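Local coordinates for protein polymerase subunit PA (PDB 4CGS) that probably binds RNA, as the N-terminal domain of the viral polymerase PA subunit, a counterpart of the cap-snatching domains of other orthomyxoviruses, at residues Ser22-Trp25 / Met26-Leu29; Leu90-Leu93 / Lys94-Lys97; Gln114-Glu117 / Asn118-Phe121; Gly128-Pro132 / Ile133-Tyr137; Gln142-Asp145 / Val146-Leu150. All blocks are in the same frame, centred on the assembly; numbering follows the deposited sequence. Where two conformers were deposited one is given.

Contact 1 of 5, residues Ser22-Trp25 / Met26-Leu29; sequences SKEW and MSNL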
loop_
_atom_site.group_PDB
_atom_site.type_symbol
_atom_site.label_atom_id
_atom_site.label_comp_id
_atom_site.label_asym_id
_atom_site.label_seq_id
_atom_site.Cartn_x
_atom_site.Cartn_y
_atom_site.Cartn_z
ATOM N N SER A 22 9.152 -10.861 2.691
ATOM C CA SER A 22 9.796 -9.655 2.358
ATOM C C SER A 22 11.076 -9.254 3.152
ATOM O O SER A 22 11.117 -9.156 4.342
ATOM C CB SER A 22 8.789 -8.544 2.496
ATOM O OG SER A 22 9.438 -7.353 2.156
ATOM N N LYS A 23 12.166 -9.028 2.401
ATOM C CA LYS A 23 13.422 -8.528 2.941
ATOM C C LYS A 23 13.419 -7.036 3.150
ATOM O O LYS A 23 14.358 -6.510 3.758
ATOM C CB LYS A 23 14.559 -8.939 2.044
ATOM C CG LYS A 23 14.638 -10.423 1.740
ATOM C CD LYS A 23 16.054 -10.931 1.842
ATOM C CE LYS A 23 16.114 -12.459 1.843
ATOM N NZ LYS A 23 16.085 -13.002 0.445
ATOM N N GLU A 24 12.368 -6.364 2.697
ATOM C CA GLU A 24 12.383 -4.861 2.780
ATOM C C GLU A 24 12.376 -4.393 4.226
ATOM O O GLU A 24 13.269 -3.679 4.661
ATOM C CB GLU A 24 11.216 -4.274 1.928
ATOM C CG GLU A 24 11.559 -4.358 0.460
ATOM C CD GLU A 24 12.594 -3.297 0.036
ATOM O OE1 GLU A 24 12.892 -2.365 0.858
ATOM O OE2 GLU A 24 13.078 -3.314 -1.118
ATOM N N TRP A 25 11.352 -4.736 5.014
ATOM C CA TRP A 25 11.327 -4.308 6.383
ATOM C C TRP A 25 12.564 -4.800 7.135
ATOM O O TRP A 25 13.068 -4.154 8.064
ATOM C CB TRP A 25 10.058 -4.720 7.142
ATOM C CG TRP A 25 9.765 -6.180 7.198
ATOM C CD1 TRP A 25 9.040 -6.975 6.302
ATOM C CD2 TRP A 25 10.269 -7.098 8.245
ATOM N NE1 TRP A 25 9.034 -8.254 6.783
ATOM C CE2 TRP A 25 9.738 -8.358 7.940
ATOM C CE3 TRP A 25 10.996 -6.942 9.423
ATOM C CZ2 TRP A 25 10.007 -9.483 8.726
ATOM C CZ3 TRP A 25 11.268 -8.057 10.196
ATOM C CH2 TRP A 25 10.761 -9.286 9.878
ATOM N N MET A 26 13.059 -5.982 6.780
ATOM C CA MET A 26 14.236 -6.562 7.447
ATOM C C MET A 26 15.523 -5.739 7.281
ATOM O O MET A 26 16.449 -5.858 8.077
ATOM C CB MET A 26 14.429 -7.966 6.898
ATOM C CG MET A 26 13.340 -8.987 7.230
ATOM S SD MET A 26 13.765 -10.594 6.516
ATOM C CE MET A 26 12.204 -11.404 6.468
ATOM N N SER A 27 15.556 -4.962 6.218
ATOM C CA SER A 27 16.685 -4.137 5.909
ATOM C C SER A 27 16.659 -2.803 6.637
ATOM O O SER A 27 17.677 -2.045 6.629
ATOM C CB SER A 27 16.766 -3.878 4.403
ATOM O OG SER A 27 15.782 -2.957 3.940
ATOM N N ASN A 28 15.581 -2.528 7.364
ATOM C CA ASN A 28 15.437 -1.249 8.014
ATOM C C ASN A 28 16.054 -1.283 9.392
ATOM O O ASN A 28 15.987 -2.328 10.053
ATOM C CB ASN A 28 13.950 -0.911 8.126
ATOM C CG ASN A 28 13.683 0.569 8.369
ATOM O OD1 ASN A 28 13.913 1.073 9.455
ATOM N ND2 ASN A 28 13.159 1.238 7.345
ATOM N N LEU A 29 16.641 -0.162 9.797
ATOM C CA LEU A 29 17.202 -0.061 11.141
ATOM C C LEU A 29 16.170 -0.128 12.223
ATOM O O LEU A 29 16.510 -0.358 13.365
ATOM C CB LEU A 29 18.003 1.262 11.307
ATOM C CG LEU A 29 19.270 1.281 10.454
ATOM C CD1 LEU A 29 20.031 2.596 10.632
ATOM C CD2 LEU A 29 20.200 0.077 10.733
HETATM O O HOH W 1 12.223 -0.687 5.070
#

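Contact 2 of 5, residues Leu90-Leu93 / Lys94-Lys97; sequences LLDL and KERK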
loop_
_atom_site.group_PDB
_atom_site.type_symbol
_atom_site.label_atom_id
_atom_site.label_comp_id
_atom_site.label_asym_id
_atom_site.label_seq_id
_atom_site.Cartn_x
_atom_site.Cartn_y
_atom_site.Cartn_z
ATOM N N LEU A 90 0.303 -2.118 -7.918
ATOM C CA LEU A 90 -0.843 -2.663 -8.574
ATOM C C LEU A 90 -0.846 -2.280 -10.073
ATOM O O LEU A 90 -0.313 -1.250 -10.457
ATOM C CB LEU A 90 -2.207 -2.221 -7.979
ATOM C CG LEU A 90 -2.441 -2.267 -6.490
ATOM C CD1 LEU A 90 -1.977 -0.979 -5.806
ATOM C CD2 LEU A 90 -3.897 -2.590 -6.167
ATOM N N LEU A 91 -1.465 -3.112 -10.914
ATOM C CA LEU A 91 -1.847 -2.761 -12.240
ATOM C C LEU A 91 -3.355 -2.474 -12.251
ATOM O O LEU A 91 -4.117 -3.325 -11.811
ATOM C CB LEU A 91 -1.472 -3.837 -13.217
ATOM C CG LEU A 91 -0.051 -4.336 -13.291
ATOM C CD1 LEU A 91 0.086 -5.393 -14.375
ATOM C CD2 LEU A 91 0.929 -3.165 -13.433
ATOM N N ASP A 92 -3.771 -1.299 -12.753
ATOM C CA ASP A 92 -5.148 -0.930 -12.854
ATOM C C ASP A 92 -5.552 -1.225 -14.306
ATOM O O ASP A 92 -5.130 -0.516 -15.227
ATOM C CB ASP A 92 -5.295 0.542 -12.546
ATOM C CG ASP A 92 -6.710 1.046 -12.690
ATOM O OD1 ASP A 92 -7.570 0.400 -13.298
ATOM O OD2 ASP A 92 -6.990 2.169 -12.158
ATOM N N LEU A 93 -6.301 -2.308 -14.507
ATOM C CA LEU A 93 -6.627 -2.758 -15.853
ATOM C C LEU A 93 -7.745 -1.922 -16.503
ATOM O O LEU A 93 -7.987 -1.967 -17.746
ATOM C CB LEU A 93 -6.993 -4.223 -15.812
ATOM C CG LEU A 93 -5.982 -5.173 -15.149
ATOM C CD1 LEU A 93 -6.414 -6.633 -15.274
ATOM C CD2 LEU A 93 -4.612 -4.937 -15.790
ATOM N N LYS A 94 -8.461 -1.157 -15.701
ATOM C CA LYS A 94 -9.528 -0.231 -16.237
ATOM C C LYS A 94 -8.877 0.979 -16.805
ATOM O O LYS A 94 -9.120 1.317 -17.986
ATOM C CB LYS A 94 -10.537 0.080 -15.156
ATOM C CG LYS A 94 -11.537 1.108 -15.587
ATOM C CD LYS A 94 -12.389 1.512 -14.402
ATOM C CE LYS A 94 -13.387 2.588 -14.758
ATOM N NZ LYS A 94 -14.053 3.004 -13.511
ATOM N N GLU A 95 -8.088 1.646 -16.006
ATOM C CA GLU A 95 -7.442 2.910 -16.393
ATOM C C GLU A 95 -6.144 2.696 -17.188
ATOM O O GLU A 95 -5.631 3.657 -17.795
ATOM C CB GLU A 95 -7.211 3.800 -15.160
ATOM C CG GLU A 95 -8.502 4.209 -14.475
ATOM C CD GLU A 95 -9.442 4.980 -15.348
ATOM O OE1 GLU A 95 -8.952 5.628 -16.277
ATOM O OE2 GLU A 95 -10.655 4.928 -15.072
ATOM N N ARG A 96 -5.611 1.463 -17.196
ATOM C CA ARG A 96 -4.359 1.155 -17.900
ATOM C C ARG A 96 -3.227 1.981 -17.252
ATOM O O ARG A 96 -2.487 2.671 -17.948
ATOM C CB ARG A 96 -4.452 1.400 -19.412
ATOM C CG ARG A 96 -5.657 0.756 -20.057
ATOM C CD ARG A 96 -5.388 -0.757 -20.188
ATOM N NE ARG A 96 -4.163 -0.980 -20.995
ATOM C CZ ARG A 96 -3.560 -2.147 -21.148
ATOM N NH1 ARG A 96 -4.033 -3.188 -20.518
ATOM N NH2 ARG A 96 -2.393 -2.232 -21.836
ATOM N N LYS A 97 -3.092 1.821 -15.942
ATOM C CA LYS A 97 -2.108 2.575 -15.169
ATOM C C LYS A 97 -1.377 1.594 -14.239
ATOM O O LYS A 97 -1.989 0.586 -13.804
ATOM C CB LYS A 97 -2.757 3.632 -14.290
ATOM C CG LYS A 97 -3.636 4.686 -14.922
ATOM C CD LYS A 97 -2.893 5.795 -15.578
ATOM C CE LYS A 97 -3.780 6.775 -16.296
ATOM N NZ LYS A 97 -2.983 7.721 -17.091
HETATM O O HOH W 2 -6.704 -3.592 -19.566
#

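Contact 3 of 5, residues Gln114-Glu117 / Asn118-Phe121; sequences QTAE and NEIF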
loop_
_atom_site.group_PDB
_atom_site.type_symbol
_atom_site.label_atom_id
_atom_site.label_comp_id
_atom_site.label_asym_id
_atom_site.label_seq_id
_atom_site.Cartn_x
_atom_site.Cartn_y
_atom_site.Cartn_z
ATOM N N GLN A 114 5.234 15.036 -9.715
ATOM C CA GLN A 114 5.101 14.491 -11.083
ATOM C C GLN A 114 5.334 12.960 -11.181
ATOM O O GLN A 114 6.202 12.385 -10.497
ATOM C CB GLN A 114 6.163 15.165 -11.986
ATOM C CG GLN A 114 5.999 14.919 -13.470
ATOM C CD GLN A 114 7.189 15.388 -14.390
ATOM O OE1 GLN A 114 8.337 15.672 -13.962
ATOM N NE2 GLN A 114 6.906 15.448 -15.664
ATOM N N THR A 115 4.468 12.338 -11.963
ATOM C CA THR A 115 4.618 10.948 -12.371
ATOM C C THR A 115 4.502 10.890 -13.902
ATOM O O THR A 115 4.103 11.867 -14.516
ATOM C CB THR A 115 3.583 10.033 -11.641
ATOM O OG1 THR A 115 2.275 10.420 -12.048
ATOM C CG2 THR A 115 3.733 10.171 -10.104
ATOM N N ALA A 116 4.784 9.731 -14.509
ATOM C CA ALA A 116 4.595 9.485 -15.902
ATOM C C ALA A 116 3.101 9.391 -16.227
ATOM O O ALA A 116 2.290 9.207 -15.327
ATOM C CB ALA A 116 5.305 8.208 -16.282
ATOM N N GLU A 117 2.782 9.449 -17.517
ATOM C CA GLU A 117 1.388 9.461 -17.908
ATOM C C GLU A 117 0.685 8.152 -17.586
ATOM O O GLU A 117 -0.499 8.187 -17.348
ATOM C CB GLU A 117 1.255 9.788 -19.414
ATOM C CG GLU A 117 1.743 8.688 -20.364
ATOM C CD GLU A 117 1.633 9.014 -21.866
ATOM O OE1 GLU A 117 0.831 9.921 -22.210
ATOM O OE2 GLU A 117 2.339 8.344 -22.708
ATOM N N ASN A 118 1.376 7.034 -17.625
ATOM C CA ASN A 118 0.765 5.758 -17.300
ATOM C C ASN A 118 0.874 5.327 -15.832
ATOM O O ASN A 118 0.592 4.171 -15.496
ATOM C CB ASN A 118 1.265 4.625 -18.220
ATOM C CG ASN A 118 2.702 4.214 -17.980
ATOM O OD1 ASN A 118 3.441 4.853 -17.278
ATOM N ND2 ASN A 118 3.113 3.133 -18.627
ATOM N N GLU A 119 1.231 6.268 -14.970
ATOM C CA GLU A 119 1.428 5.982 -13.525
ATOM C C GLU A 119 0.492 6.792 -12.650
ATOM O O GLU A 119 0.218 7.989 -12.926
ATOM C CB GLU A 119 2.874 6.296 -13.104
ATOM C CG GLU A 119 3.947 5.443 -13.802
ATOM C CD GLU A 119 5.376 5.842 -13.394
ATOM O OE1 GLU A 119 5.548 7.047 -13.142
ATOM O OE2 GLU A 119 6.192 4.930 -13.365
ATOM N N ILE A 120 0.110 6.209 -11.533
ATOM C CA ILE A 120 -0.619 6.851 -10.471
ATOM C C ILE A 120 0.110 6.558 -9.161
ATOM O O ILE A 120 0.384 5.417 -8.824
ATOM C CB ILE A 120 -2.088 6.302 -10.354
ATOM C CG1 ILE A 120 -2.862 6.631 -11.594
ATOM C CG2 ILE A 120 -2.723 6.818 -9.012
ATOM C CD1 ILE A 120 -3.179 8.076 -11.777
ATOM N N PHE A 121 0.367 7.582 -8.343
ATOM C CA PHE A 121 0.965 7.413 -7.031
ATOM C C PHE A 121 -0.098 7.733 -5.954
ATOM O O PHE A 121 -0.358 8.861 -5.651
ATOM C CB PHE A 121 2.186 8.343 -6.883
ATOM C CG PHE A 121 3.486 7.851 -7.556
ATOM C CD1 PHE A 121 3.540 7.771 -8.937
ATOM C CD2 PHE A 121 4.614 7.449 -6.829
ATOM C CE1 PHE A 121 4.671 7.374 -9.600
ATOM C CE2 PHE A 121 5.730 6.988 -7.499
ATOM C CZ PHE A 121 5.765 6.988 -8.894
HETATM O O HOH W 3 0.276 10.302 -9.507
HETATM O O HOH W 4 -1.411 9.735 -14.897
#

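Contact 4 of 5, residues Gly128-Pro132 / Ile133-Tyr137; sequences GQMSP and ITREY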
loop_
_atom_site.group_PDB
_atom_site.type_symbol
_atom_site.label_atom_id
_atom_site.label_comp_id
_atom_site.label_asym_id
_atom_site.label_seq_id
_atom_site.Cartn_x
_atom_site.Cartn_y
_atom_site.Cartn_z
ATOM N N GLY A 128 -4.833 8.899 7.981
ATOM C CA GLY A 128 -5.965 8.727 7.130
ATOM C C GLY A 128 -6.164 9.818 6.084
ATOM O O GLY A 128 -7.222 9.925 5.439
ATOM N N GLN A 129 -5.152 10.643 5.921
ATOM C CA GLN A 129 -5.199 11.696 4.897
ATOM C C GLN A 129 -4.810 11.160 3.510
ATOM O O GLN A 129 -4.024 10.251 3.409
ATOM C CB GLN A 129 -4.297 12.902 5.260
ATOM C CG GLN A 129 -4.709 13.520 6.577
ATOM C CD GLN A 129 -5.614 14.692 6.332
ATOM O OE1 GLN A 129 -5.151 15.786 6.040
ATOM N NE2 GLN A 129 -6.905 14.464 6.394
ATOM N N MET A 130 -5.364 11.768 2.462
ATOM C CA MET A 130 -5.101 11.378 1.112
ATOM C C MET A 130 -4.635 12.596 0.332
ATOM O O MET A 130 -5.241 13.678 0.429
ATOM C CB MET A 130 -6.364 10.852 0.423
ATOM C CG MET A 130 -6.902 9.587 1.003
ATOM S SD MET A 130 -8.596 9.193 0.431
ATOM C CE MET A 130 -9.606 10.640 1.171
ATOM N N SER A 131 -3.601 12.467 -0.517
ATOM C CA SER A 131 -3.176 13.571 -1.392
ATOM C C SER A 131 -4.312 13.910 -2.342
ATOM O O SER A 131 -5.198 13.107 -2.621
ATOM C CB SER A 131 -1.959 13.229 -2.186
ATOM O OG SER A 131 -2.238 12.422 -3.296
ATOM N N PRO A 132 -4.259 15.129 -2.934
ATOM C CA PRO A 132 -5.359 15.543 -3.841
ATOM C C PRO A 132 -5.498 14.565 -5.020
ATOM O O PRO A 132 -6.621 14.231 -5.436
ATOM C CB PRO A 132 -4.901 16.912 -4.285
ATOM C CG PRO A 132 -4.186 17.459 -3.071
ATOM C CD PRO A 132 -3.440 16.291 -2.494
ATOM N N ILE A 133 -4.388 14.153 -5.653
ATOM C CA ILE A 133 -4.473 13.218 -6.761
ATOM C C ILE A 133 -4.981 11.841 -6.337
ATOM O O ILE A 133 -5.752 11.215 -7.048
ATOM C CB ILE A 133 -3.123 13.023 -7.457
ATOM C CG1 ILE A 133 -2.843 14.293 -8.312
ATOM C CG2 ILE A 133 -3.071 11.711 -8.319
ATOM C CD1 ILE A 133 -3.508 14.239 -9.672
ATOM N N THR A 134 -4.642 11.425 -5.122
ATOM C CA THR A 134 -5.127 10.194 -4.576
ATOM C C THR A 134 -6.662 10.241 -4.417
ATOM O O THR A 134 -7.367 9.312 -4.785
ATOM C CB THR A 134 -4.454 9.912 -3.239
ATOM O OG1 THR A 134 -3.056 9.848 -3.466
ATOM C CG2 THR A 134 -4.936 8.640 -2.604
ATOM N N ARG A 135 -7.162 11.313 -3.827
ATOM C CA ARG A 135 -8.608 11.470 -3.614
ATOM C C ARG A 135 -9.399 11.497 -4.897
ATOM O O ARG A 135 -10.559 11.115 -4.917
ATOM C CB ARG A 135 -8.900 12.792 -2.827
ATOM C CG ARG A 135 -8.209 12.884 -1.518
ATOM C CD ARG A 135 -8.643 14.147 -0.862
ATOM N NE ARG A 135 -8.330 15.409 -1.469
ATOM C CZ ARG A 135 -7.491 16.343 -0.992
ATOM N NH1 ARG A 135 -6.585 16.123 -0.038
ATOM N NH2 ARG A 135 -7.508 17.542 -1.602
ATOM N N GLU A 136 -8.798 11.995 -5.977
ATOM C CA GLU A 136 -9.476 12.052 -7.227
ATOM C C GLU A 136 -9.438 10.738 -7.970
ATOM O O GLU A 136 -10.390 10.379 -8.656
ATOM C CB GLU A 136 -8.835 13.146 -8.094
ATOM C CG GLU A 136 -9.385 13.235 -9.492
ATOM C CD GLU A 136 -10.835 13.708 -9.569
ATOM O OE1 GLU A 136 -11.204 14.634 -8.798
ATOM O OE2 GLU A 136 -11.596 13.141 -10.417
ATOM N N TYR A 137 -8.324 10.016 -7.823
ATOM C CA TYR A 137 -8.140 8.733 -8.467
ATOM C C TYR A 137 -9.055 7.688 -7.857
ATOM O O TYR A 137 -9.716 6.938 -8.559
ATOM C CB TYR A 137 -6.684 8.270 -8.405
ATOM C CG TYR A 137 -6.524 6.835 -8.774
ATOM C CD1 TYR A 137 -6.673 6.426 -10.090
ATOM C CD2 TYR A 137 -6.257 5.894 -7.852
ATOM C CE1 TYR A 137 -6.523 5.095 -10.425
ATOM C CE2 TYR A 137 -6.124 4.553 -8.178
ATOM C CZ TYR A 137 -6.262 4.160 -9.461
ATOM O OH TYR A 137 -6.249 2.812 -9.810
#

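Contact 5 of 5, residues Gln142-Asp145 / Val146-Leu150; sequences QRQD and VTNFL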
loop_
_atom_site.group_PDB
_atom_site.type_symbol
_atom_site.label_atom_id
_atom_site.label_comp_id
_atom_site.label_asym_id
_atom_site.label_seq_id
_atom_site.Cartn_x
_atom_site.Cartn_y
_atom_site.Cartn_z
ATOM N N GLN A 142 -13.513 3.053 -2.406
ATOM C CA GLN A 142 -12.113 2.893 -2.118
ATOM C C GLN A 142 -11.569 3.851 -1.083
ATOM O O GLN A 142 -10.845 3.452 -0.177
ATOM C CB GLN A 142 -11.312 3.046 -3.420
ATOM C CG GLN A 142 -11.567 1.964 -4.471
ATOM C CD GLN A 142 -10.841 2.238 -5.741
ATOM O OE1 GLN A 142 -11.016 3.345 -6.289
ATOM N NE2 GLN A 142 -10.071 1.288 -6.258
ATOM N N ARG A 143 -11.952 5.117 -1.184
ATOM C CA ARG A 143 -11.534 6.065 -0.170
ATOM C C ARG A 143 -12.008 5.717 1.233
ATOM O O ARG A 143 -11.262 5.764 2.198
ATOM C CB ARG A 143 -11.976 7.539 -0.521
ATOM C CG ARG A 143 -11.416 8.051 -1.802
ATOM C CD ARG A 143 -11.616 9.495 -1.961
ATOM N NE ARG A 143 -12.990 9.941 -1.885
ATOM C CZ ARG A 143 -13.814 9.993 -2.919
ATOM N NH1 ARG A 143 -13.442 9.595 -4.128
ATOM N NH2 ARG A 143 -15.053 10.424 -2.746
ATOM N N GLN A 144 -13.246 5.275 1.305
ATOM C CA GLN A 144 -13.811 4.822 2.580
ATOM C C GLN A 144 -13.095 3.619 3.122
ATOM O O GLN A 144 -12.761 3.638 4.308
ATOM C CB GLN A 144 -15.319 4.571 2.406
ATOM C CG GLN A 144 -16.223 5.801 2.323
ATOM C CD GLN A 144 -16.392 6.352 3.734
ATOM O OE1 GLN A 144 -17.289 5.934 4.500
ATOM N NE2 GLN A 144 -15.511 7.230 4.095
ATOM N N ASP A 145 -12.846 2.619 2.299
ATOM C CA ASP A 145 -12.235 1.407 2.808
ATOM C C ASP A 145 -10.805 1.635 3.227
ATOM O O ASP A 145 -10.344 1.154 4.284
ATOM C CB ASP A 145 -12.308 0.309 1.784
ATOM C CG ASP A 145 -13.684 -0.273 1.563
ATOM O OD1 ASP A 145 -14.601 0.001 2.386
ATOM O OD2 ASP A 145 -13.862 -0.932 0.522
ATOM N N VAL A 146 -10.052 2.360 2.411
ATOM C CA VAL A 146 -8.654 2.674 2.731
ATOM C C VAL A 146 -8.570 3.557 4.010
ATOM O O VAL A 146 -7.805 3.233 4.922
ATOM C CB VAL A 146 -7.959 3.357 1.555
ATOM C CG1 VAL A 146 -6.631 3.984 1.968
ATOM C CG2 VAL A 146 -7.851 2.425 0.375
ATOM N N THR A 147 -9.335 4.622 4.091
ATOM C CA THR A 147 -9.269 5.525 5.210
ATOM C C THR A 147 -9.801 4.854 6.460
ATOM O O THR A 147 -9.214 5.077 7.539
ATOM C CB THR A 147 -10.078 6.819 4.931
ATOM O OG1 THR A 147 -11.491 6.518 4.757
ATOM C CG2 THR A 147 -9.463 7.476 3.727
ATOM N N ASN A 148 -10.831 4.031 6.375
ATOM C CA ASN A 148 -11.299 3.438 7.611
ATOM C C ASN A 148 -10.236 2.501 8.185
ATOM O O ASN A 148 -10.093 2.419 9.426
ATOM C CB ASN A 148 -12.608 2.678 7.365
ATOM C CG ASN A 148 -13.785 3.605 7.090
ATOM O OD1 ASN A 148 -13.727 4.768 7.425
ATOM N ND2 ASN A 148 -14.816 3.101 6.395
ATOM N N PHE A 149 -9.521 1.780 7.335
ATOM C CA PHE A 149 -8.425 0.936 7.812
ATOM C C PHE A 149 -7.323 1.777 8.428
ATOM O O PHE A 149 -6.888 1.503 9.540
ATOM C CB PHE A 149 -7.855 0.100 6.668
ATOM C CG PHE A 149 -6.519 -0.501 6.987
ATOM C CD1 PHE A 149 -6.359 -1.367 8.091
ATOM C CD2 PHE A 149 -5.385 -0.101 6.287
ATOM C CE1 PHE A 149 -5.081 -1.839 8.423
ATOM C CE2 PHE A 149 -4.159 -0.584 6.630
ATOM C CZ PHE A 149 -3.997 -1.447 7.675
ATOM N N LEU A 150 -6.883 2.832 7.755
ATOM C CA LEU A 150 -5.769 3.653 8.273
ATOM C C LEU A 150 -6.147 4.237 9.634
ATOM O O LEU A 150 -5.360 4.249 10.562
ATOM C CB LEU A 150 -5.440 4.791 7.273
ATOM C CG LEU A 150 -4.753 4.301 5.966
ATOM C CD1 LEU A 150 -4.752 5.430 4.959
ATOM C CD2 LEU A 150 -3.357 3.761 6.213
HETATM O O HOH W 5 -15.230 1.017 4.820
#

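Contact 1 of 5, residues Ser22-Trp25 / Met26-Leu29
Met-26 lies over the indole of Trp-25, the residue just before it. Its CG is 3.5 Å from the centroid of the six-membered ring and only 2° off the ring normal, which identifies a CH-pi contact over the face. Two torsions account for this: the Trp-25 ring is set between its own backbone N and carbonyl carbon (chi1 58°), while the Met-26 chain runs on fully extended. The extended chain lifts SD to 4.8 Å from the same centroid, still above the face, a distant Met-aromatic contact. The methyl CE ends 3.3 Å from Ser-22 O.

Ser-27 bonds to Glu-24 O twice. Its backbone N approaches from above the carbonyl plane at 3.0 Å, whereas its OG donates in that plane, on a lone pair, at 2.7 Å. A weak bond from Ser-27 N to Lys-23 O adds to the turn.

Asn-28 N closes the next step with a 3.1 Å bond to Trp-25 O. The ND2 of Asn-28 also reaches Glu-24 O through a bridging water, while its OD1 accepts from Arg-30 N.

Ser-22 OG, accepting from Glu-24 N, makes an ST turn at the start and also bonds Glu-38. With Trp-25 NE1 bonded to Ser-19 O and the indole touching Ala-34 and Arg-35, this irregular helical turn links the end of helix 13-18 to the flank of helix 31-44.

Contact 2 of 5, residues Leu90-Leu93 / Lys94-Lys97
Leu-91 approaches Lys-97 only through its backbone, its carbonyl carbon lying 3.7 Å from Lys-97 O where the chain returns. Its side chain and that of Leu-90 serve other parts of the fold: Leu-91 touches Met-75, and Leu-90 touches Val-99 and Val-101.

Asp-92 carries most of the contact. Its N donates to Lys-97 O at 2.8 Å with an N-H...O angle of 173°, and its O accepts from Lys-97 N in the carbonyl plane, so the two residues form an antiparallel hydrogen-bonded pair. A second, weak bond to Asp-92 O comes from Arg-96 N. The side chain bends over the turn with CG anti to the backbone N (chi1 177°), which brings OD1 to two further amides. Lys-94 N and Glu-95 N both donate to OD1 at 3.0 Å, the first nearly in line with the C-O bond, the second through an almost straight N-H from above the carboxylate plane. OD2 rests at 3.4 Å from Glu-95 CB, and it also bonds Tyr-137 OH and makes a salt bridge with Arg-59.

The Leu-93 side chain turns from segment 94-97 at its root and touches Gln-78 and Leu-80; Leu-93 O is joined through a water to NH1 of Arg-96, whose NH2 bonds Gln-78 O.

Arg-96 and Lys-97 both opposing Asp-92 define a G1 beta bulge, with Arg-96 at positive phi (63°). Combined with the Asx turn made by OD1 and Lys-94 N, it shapes the beta hairpin between strands 90-92 and 97-104.

Contact 3 of 5, residues Gln114-Glu117 / Asn118-Phe121
Ala-116 and Glu-119 are tied by two hydrogen bonds, one of backbone and one of side chain. Glu-119 N donates to Ala-116 O at 3.1 Å, closing a type I beta turn. In return, the extended Glu-119 chain brings OE1 to Ala-116 N at 3.1 Å; the donor arrives on the anti side, 31° out of the carboxylate plane.

Water supplies the next set of links. One molecule donates to both Glu-117 O and Glu-119 O, and another accepts from Phe-121 N and pairs with Thr-115 OG1.

Among van der Waals contacts, Ala-116 CB lies 3.4 Å from Glu-119 OE1. The side chains of Thr-115 and Phe-121 pass each other in opposite directions, but the modelled methyl is implausibly near the ring, so that detail is doubtful. The Phe-121 ring turns its edge, in plane, toward Glu-119 OE1.

Glu-119 OE1 also forms a salt bridge with Arg-84, and OE2 bonds Tyr-100 OH. The carboxylate of a buried residue is thus held at both oxygens, which should fix its rotation at the start of strand 119-125.

Contact 4 of 5, residues Gly128-Pro132 / Ile133-Tyr137
Arg-135 bends at chi3 (-63°), and this turn folds its guanidinium back over Pro-132 and toward Met-130. Ser-131 holds OG between its backbone N and carbonyl carbon (chi1 79°), where it looks into the first turn of the helix.

The guanidinium lies with Pro-132 CA 3.6 Å above its plane and over its centre. From one edge, NH1 donates to Met-130 O at 2.8 Å; the oxygen is tilted 28° out of the guanidinium plane, while NH1 meets the carbonyl nearly end-on. The aliphatic part of the same chain is also in contact, with Arg-135 CG 3.4 Å from Met-130 CB.

Ser-131 OG accepts two bonds. Thr-134 N reaches it at 3.2 Å, and Thr-134 OG1 donates to it at 2.7 Å. Asp-112 gives OG a further partner and also receives Ile-133 N, so it assists at the start of the helix. Thr-134 OG1 in turn bonds Arg-123 N of the neighbouring strand.

Regular helical bonds then follow: Arg-135 N to Ser-131 O at 2.9 Å, and Glu-136 N to Pro-132 O at 3.2 Å.

Ser-131 thus occupies the N-cap of helix 132-137, with Pro-132 as the first residue of its first turn. It is a serine N-cap in which the threonine hydroxyl supplements the capping amide, at the end of the loop that leads from strand 119-125 into the helix.

Contact 5 of 5, residues Gln142-Asp145 / Val146-Leu150
Thr-147 gives two hydrogen bonds to Arg-143 O, one from OG1 at 2.7 Å and one from its backbone N at 2.9 Å. The donors arrive from opposite faces of the carbonyl plane, so one oxygen is gripped from both sides. Chi1 of 63° puts OG1 between the backbone N and the carbonyl carbon of Thr-147, and so turns the hydroxyl back along the helix axis to the preceding turn.

Neighbouring amides repeat the i to i+4 pattern. Val-146 N donates to Gln-142 O at 2.9 Å with an N-H...O angle of 169°, Asn-148 N to Gln-144 O, and Phe-149 N to Asp-145 O at a longer 3.2 Å.

Methyl groups crowd two of these oxygens. Thr-147 CG2 is 2.9 Å from Arg-143 O, a tight approach, and Val-146 CG2 is 3.2 Å from Gln-142 O.

Farther out, Arg-143 and Thr-147 both touch Met-130, with Arg-143 NH1 bonded to Leu-138 O, while Phe-149 and Leu-150 pack on Ile-40 of helix 31-44. Gln-142 bonds Asp-139 N, Ile-48 O and Tyr-60 OH through its side-chain amide.

Regular alpha-helical bonding, with a threonine hydroxyl returned to its own i-4 carbonyl and apolar residues directed at another helix, marks this as the amphipathic N-terminal half of helix 140-157.

In the fold
All five contacts are local turns of the chain, yet their settings differ. Contact 3 is the surface one; the others are partly buried. Contact 5 lies within one helix, has buried Gln-142, Val-146, Phe-149 and Leu-150, and is bonded chiefly through backbone. Contacts 2 and 3 share the mixed sheet: Lys-97 of the hairpin reaches Glu-117 O, and the Asp-92 carboxylate takes two backbone amides, that of Glu-119 one. Contact 4 caps a helix, and its Tyr-137 meets Asp-92 of contact 2; its Met-130 packs on Arg-143 and Thr-147 of contact 5. Contact 1 stands apart, its nearest atoms about 14 Å from contacts 2, 3 and 5, and combines backbone turn bonds with a methionine CH-pi contact over an indole.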